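Local coordinates for uncharacterized protein YLR132C (PDB 6PFQ) that belongs to the 2H phosphodiesterase superfamily as a Usb1 enzyme and probably acts as an exoribonuclease on U6 snRNA, at residues L103-F108 against F114-L119; V96-G101 against V155-A160. One frame throughout, in Å; residues are numbered along the deposited sequence.

Contact 1 of 2, residues L103-F108 against F114-L119; sequences LVYENF and FLAVGL
Y105 and A116 meet where the methyl of the alanine fits against the rim of the tyrosine ring: A116 CB lies near the ring plane, 3.9 Å from Y105 CD2. The small alanine side chain lets the ring edge come down beside it, and L103 CB flanks the same methyl more loosely. Further along, L103 reaches past its direct partner to G118. With CG beside its own backbone N (chi1 -50°) and the chain then extended, CD1 comes to 3.7 Å from G118 N, laying a methyl on backbone that carries no side chain. At the other end F114 is the large bump. Its ring presents an edge to the Y105 carbonyl, CD1 standing 3.6 Å from Y105 O, and CE1 abuts N107 CB at 4.0 Å. The amide of N107 is tied down through OD1 to L112 N, across the turn. On the reverse face the fit is slighter, V104 CG2 only brushing L115 CD1 at 4.3 Å, while V104 CG1 rests near F114 O.

Beneath these side chains lie two hydrogen-bonded antiparallel pairs, L103 with A116 and Y105 with F114. The bond from F114 N to Y105 O is nearly straight, at 2.7 Å and 173° at the hydrogen. F114 O accepts the Y105 amide in its carbonyl plane and also receives a weaker CA-H...O contact from V104. The segment axes run at 127°, well short of antiparallel, consistent with a twisted or coiled hairpin. The face of this beta hairpin bearing L103, Y105, F114 and A116 borders the UMP-binding site: the Y105 ring stacks on H154 and its side chain touches N152, two residues seen to bind UMP in this protein, though none is bound here.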
# COMPACT_ATOMS: atom_id res chain seq x y z
N LEU A 103 -11.25 1.35 0.91
CA LEU A 103 -10.72 1.95 2.11
C LEU A 103 -10.03 3.25 1.72
O LEU A 103 -9.59 3.41 0.59
CB LEU A 103 -9.72 1.03 2.79
CG LEU A 103 -10.22 -0.41 2.99
CD1 LEU A 103 -9.08 -1.25 3.50
CD2 LEU A 103 -11.34 -0.42 4.01
N VAL A 104 -9.95 4.20 2.66
CA VAL A 104 -9.15 5.41 2.41
C VAL A 104 -8.16 5.54 3.55
O VAL A 104 -8.58 5.58 4.72
CB VAL A 104 -9.99 6.69 2.26
CG1 VAL A 104 -9.03 7.87 1.93
CG2 VAL A 104 -11.05 6.52 1.11
N TYR A 105 -6.87 5.48 3.22
CA TYR A 105 -5.78 5.63 4.19
C TYR A 105 -5.06 6.95 3.97
O TYR A 105 -4.73 7.29 2.85
CB TYR A 105 -4.74 4.51 4.03
CG TYR A 105 -5.20 3.15 4.54
CD1 TYR A 105 -5.27 2.89 5.90
CD2 TYR A 105 -5.56 2.13 3.65
CE1 TYR A 105 -5.67 1.62 6.38
CE2 TYR A 105 -5.95 0.87 4.12
CZ TYR A 105 -6.01 0.63 5.47
OH TYR A 105 -6.40 -0.59 5.92
N GLU A 106 -4.73 7.65 5.06
CA GLU A 106 -3.95 8.89 4.99
C GLU A 106 -2.47 8.61 5.15
O GLU A 106 -2.07 7.65 5.83
CB GLU A 106 -4.41 9.84 6.08
CG GLU A 106 -5.73 10.40 5.79
CD GLU A 106 -6.09 11.48 6.77
OE1 GLU A 106 -5.88 11.26 7.98
OE2 GLU A 106 -6.59 12.52 6.33
N ASN A 107 -1.64 9.44 4.51
CA ASN A 107 -0.20 9.35 4.73
C ASN A 107 0.16 10.07 6.03
O ASN A 107 -0.72 10.53 6.77
CB ASN A 107 0.59 9.89 3.53
CG ASN A 107 0.36 11.38 3.30
OD1 ASN A 107 -0.60 11.95 3.79
ND2 ASN A 107 1.28 12.02 2.56
N PHE A 108 1.47 10.21 6.31
CA PHE A 108 1.93 10.58 7.66
C PHE A 108 1.49 11.99 8.08
O PHE A 108 1.30 12.24 9.27
CB PHE A 108 3.45 10.48 7.72
CG PHE A 108 4.13 11.67 7.10
CD1 PHE A 108 4.13 11.83 5.72
CD2 PHE A 108 4.75 12.63 7.89
CE1 PHE A 108 4.75 12.95 5.13
CE2 PHE A 108 5.35 13.73 7.32
CZ PHE A 108 5.37 13.90 5.95
N PHE A 114 -5.29 7.90 0.23
CA PHE A 114 -5.10 6.80 -0.70
C PHE A 114 -6.33 5.92 -0.75
O PHE A 114 -6.77 5.43 0.29
CB PHE A 114 -3.91 5.96 -0.23
CG PHE A 114 -2.57 6.64 -0.49
CD1 PHE A 114 -2.09 7.59 0.40
CD2 PHE A 114 -1.82 6.31 -1.60
CE1 PHE A 114 -0.86 8.25 0.16
CE2 PHE A 114 -0.59 6.92 -1.82
CZ PHE A 114 -0.13 7.89 -0.93
N LEU A 115 -6.83 5.69 -1.95
CA LEU A 115 -7.95 4.79 -2.17
C LEU A 115 -7.39 3.38 -2.34
O LEU A 115 -6.58 3.15 -3.24
CB LEU A 115 -8.70 5.22 -3.44
CG LEU A 115 -9.93 4.38 -3.78
CD1 LEU A 115 -11.06 4.64 -2.77
CD2 LEU A 115 -10.40 4.69 -5.23
N ALA A 116 -7.83 2.44 -1.49
CA ALA A 116 -7.19 1.15 -1.32
C ALA A 116 -8.25 0.06 -1.20
O ALA A 116 -9.44 0.34 -0.93
CB ALA A 116 -6.27 1.16 -0.06
N VAL A 117 -7.81 -1.19 -1.35
CA VAL A 117 -8.61 -2.36 -0.98
C VAL A 117 -7.75 -3.26 -0.10
O VAL A 117 -6.54 -3.40 -0.32
CB VAL A 117 -9.09 -3.13 -2.24
CG1 VAL A 117 -10.10 -4.27 -1.82
CG2 VAL A 117 -9.75 -2.11 -3.25
N GLY A 118 -8.36 -3.81 0.96
CA GLY A 118 -7.61 -4.68 1.85
C GLY A 118 -7.26 -6.03 1.24
O GLY A 118 -7.93 -6.56 0.35
N LEU A 119 -6.18 -6.64 1.74
CA LEU A 119 -5.84 -7.97 1.25
C LEU A 119 -6.83 -9.02 1.72
O LEU A 119 -7.40 -8.93 2.82
CB LEU A 119 -4.45 -8.38 1.73
CG LEU A 119 -3.34 -8.18 0.66
CD1 LEU A 119 -3.24 -6.68 0.27
CD2 LEU A 119 -1.99 -8.68 1.18

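Contact 2 of 2, residues V96-G101 against V155-A160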
# COMPACT_ATOMS: atom_id res chain seq x y z
N VAL A 96 -1.15 -12.53 -3.70
CA VAL A 96 -1.78 -11.26 -3.34
C VAL A 96 -3.13 -11.19 -4.04
O VAL A 96 -3.21 -11.18 -5.27
CB VAL A 96 -0.90 -10.06 -3.70
CG1 VAL A 96 -1.62 -8.78 -3.33
CG2 VAL A 96 0.41 -10.11 -2.94
N ALA A 97 -4.18 -11.07 -3.24
CA ALA A 97 -5.53 -10.89 -3.76
C ALA A 97 -6.25 -10.04 -2.74
O ALA A 97 -5.76 -9.84 -1.62
CB ALA A 97 -6.26 -12.24 -3.98
N LEU A 98 -7.37 -9.46 -3.15
CA LEU A 98 -8.04 -8.41 -2.38
C LEU A 98 -9.45 -8.85 -1.97
O LEU A 98 -10.08 -9.68 -2.63
CB LEU A 98 -8.12 -7.12 -3.18
CG LEU A 98 -6.68 -6.78 -3.68
CD1 LEU A 98 -6.76 -5.84 -4.84
CD2 LEU A 98 -5.82 -6.25 -2.49
N SER A 99 -9.94 -8.27 -0.88
CA SER A 99 -11.27 -8.63 -0.43
C SER A 99 -11.93 -7.38 0.12
O SER A 99 -11.24 -6.47 0.61
CB SER A 99 -11.13 -9.73 0.63
OG SER A 99 -12.32 -9.92 1.29
N GLY A 100 -13.27 -7.31 0.02
CA GLY A 100 -13.97 -6.24 0.73
C GLY A 100 -14.07 -4.99 -0.12
O GLY A 100 -13.91 -5.01 -1.34
N GLY A 101 -14.39 -3.88 0.54
CA GLY A 101 -14.72 -2.64 -0.14
C GLY A 101 -13.57 -1.64 -0.16
O GLY A 101 -12.44 -1.90 0.27
N VAL A 155 -3.69 -2.85 -0.81
CA VAL A 155 -3.10 -2.25 -2.01
C VAL A 155 -3.79 -0.93 -2.27
O VAL A 155 -5.01 -0.90 -2.36
CB VAL A 155 -3.28 -3.16 -3.24
CG1 VAL A 155 -2.78 -2.41 -4.54
CG2 VAL A 155 -2.59 -4.52 -3.00
N SER A 156 -3.00 0.15 -2.44
CA SER A 156 -3.56 1.43 -2.84
C SER A 156 -3.59 1.55 -4.36
O SER A 156 -2.63 1.17 -5.06
CB SER A 156 -2.77 2.60 -2.25
OG SER A 156 -3.00 2.65 -0.85
N PHE A 157 -4.70 2.08 -4.87
CA PHE A 157 -4.90 2.20 -6.32
C PHE A 157 -4.91 3.64 -6.82
O PHE A 157 -4.66 3.88 -8.00
CB PHE A 157 -6.21 1.51 -6.74
CG PHE A 157 -6.17 0.02 -6.53
CD1 PHE A 157 -5.57 -0.80 -7.48
CD2 PHE A 157 -6.69 -0.56 -5.37
CE1 PHE A 157 -5.51 -2.19 -7.30
CE2 PHE A 157 -6.63 -1.93 -5.19
CZ PHE A 157 -6.02 -2.75 -6.14
N GLY A 158 -5.26 4.58 -5.96
CA GLY A 158 -5.33 5.97 -6.37
C GLY A 158 -4.99 6.85 -5.19
O GLY A 158 -4.99 6.39 -4.05
N VAL A 159 -4.69 8.12 -5.47
CA VAL A 159 -4.32 9.01 -4.37
C VAL A 159 -4.89 10.38 -4.66
O VAL A 159 -4.75 10.90 -5.77
CB VAL A 159 -2.79 9.04 -4.17
CG1 VAL A 159 -2.07 9.55 -5.42
CG2 VAL A 159 -2.44 9.89 -2.90
N ALA A 160 -5.56 10.96 -3.67
CA ALA A 160 -6.15 12.29 -3.77
C ALA A 160 -5.50 13.23 -2.76
O ALA A 160 -4.99 12.78 -1.72
CB ALA A 160 -7.65 12.26 -3.51
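The two methyls of L98 divide their work between V155 and F157. CD2 packs on V155 CG2 at 3.7 Å, the two side chains crossing at about a right angle, while CD1 meets the edge of the F157 ring in its plane, 3.4 Å from CZ and a little farther from CE2. That is a close approach for two carbons, and it comes head-on, because the leucine and the phenylalanine reach toward each other from opposite directions. L98 holds its CG beside the backbone N (chi1 -53°), from where the branch can address both partners at once.

V155 completes the cluster from within its own strand. Its CG1 lies over one face of the F157 ring, 3.6 Å above the plane and offset toward the rim, so that this ring is touched on a face by valine and at its edge by leucine. The other methyl, CG2, serves L98 and also has a looser neighbour in V96 CG1 at 4.4 Å. With an alanine in place of L98, V155 CG2 and F157 CZ would lose their shared partner, which would probably open a gap between the two segments and leave the ring edge less firmly fixed.

No hydrogen bond links the segments, whose nearest CA atoms, those of L98 and V155, are 7.9 Å apart. Strand 112-119 lies between them: it bonds through G118 to S99 and through V117 to V155, and the V117 side chain also touches L98. F157 and G158 form a classic beta bulge opposite L115. Beyond the apolar cluster lies the second sheet, where strand 59-68 supplies L59 to V155 and F157 and V61 to V96 and V155, and strand 9-16 adds L14 and L16.

In the fold
Both contacts depend on strand 112-119. In contact 1 it is one partner of a hairpin, bonded directly to 102-106; in contact 2 it is the intermediary between 94-99 and 154-161, which meet through side chains alone. Their chemistry differs accordingly: a backbone ladder with modest side-chain cover in the partly buried first, purely apolar packing in the buried second. Two bonds couple them, L115 O to F157 N at 2.7 Å and L115 N to G158 O at 2.9 Å. Contact 1 brings Y105 to the UMP-binding residues, whereas contact 2 packs against the other sheet, with S156, another UMP-binding residue, whose side chain touches F114 and A116 of the hairpin.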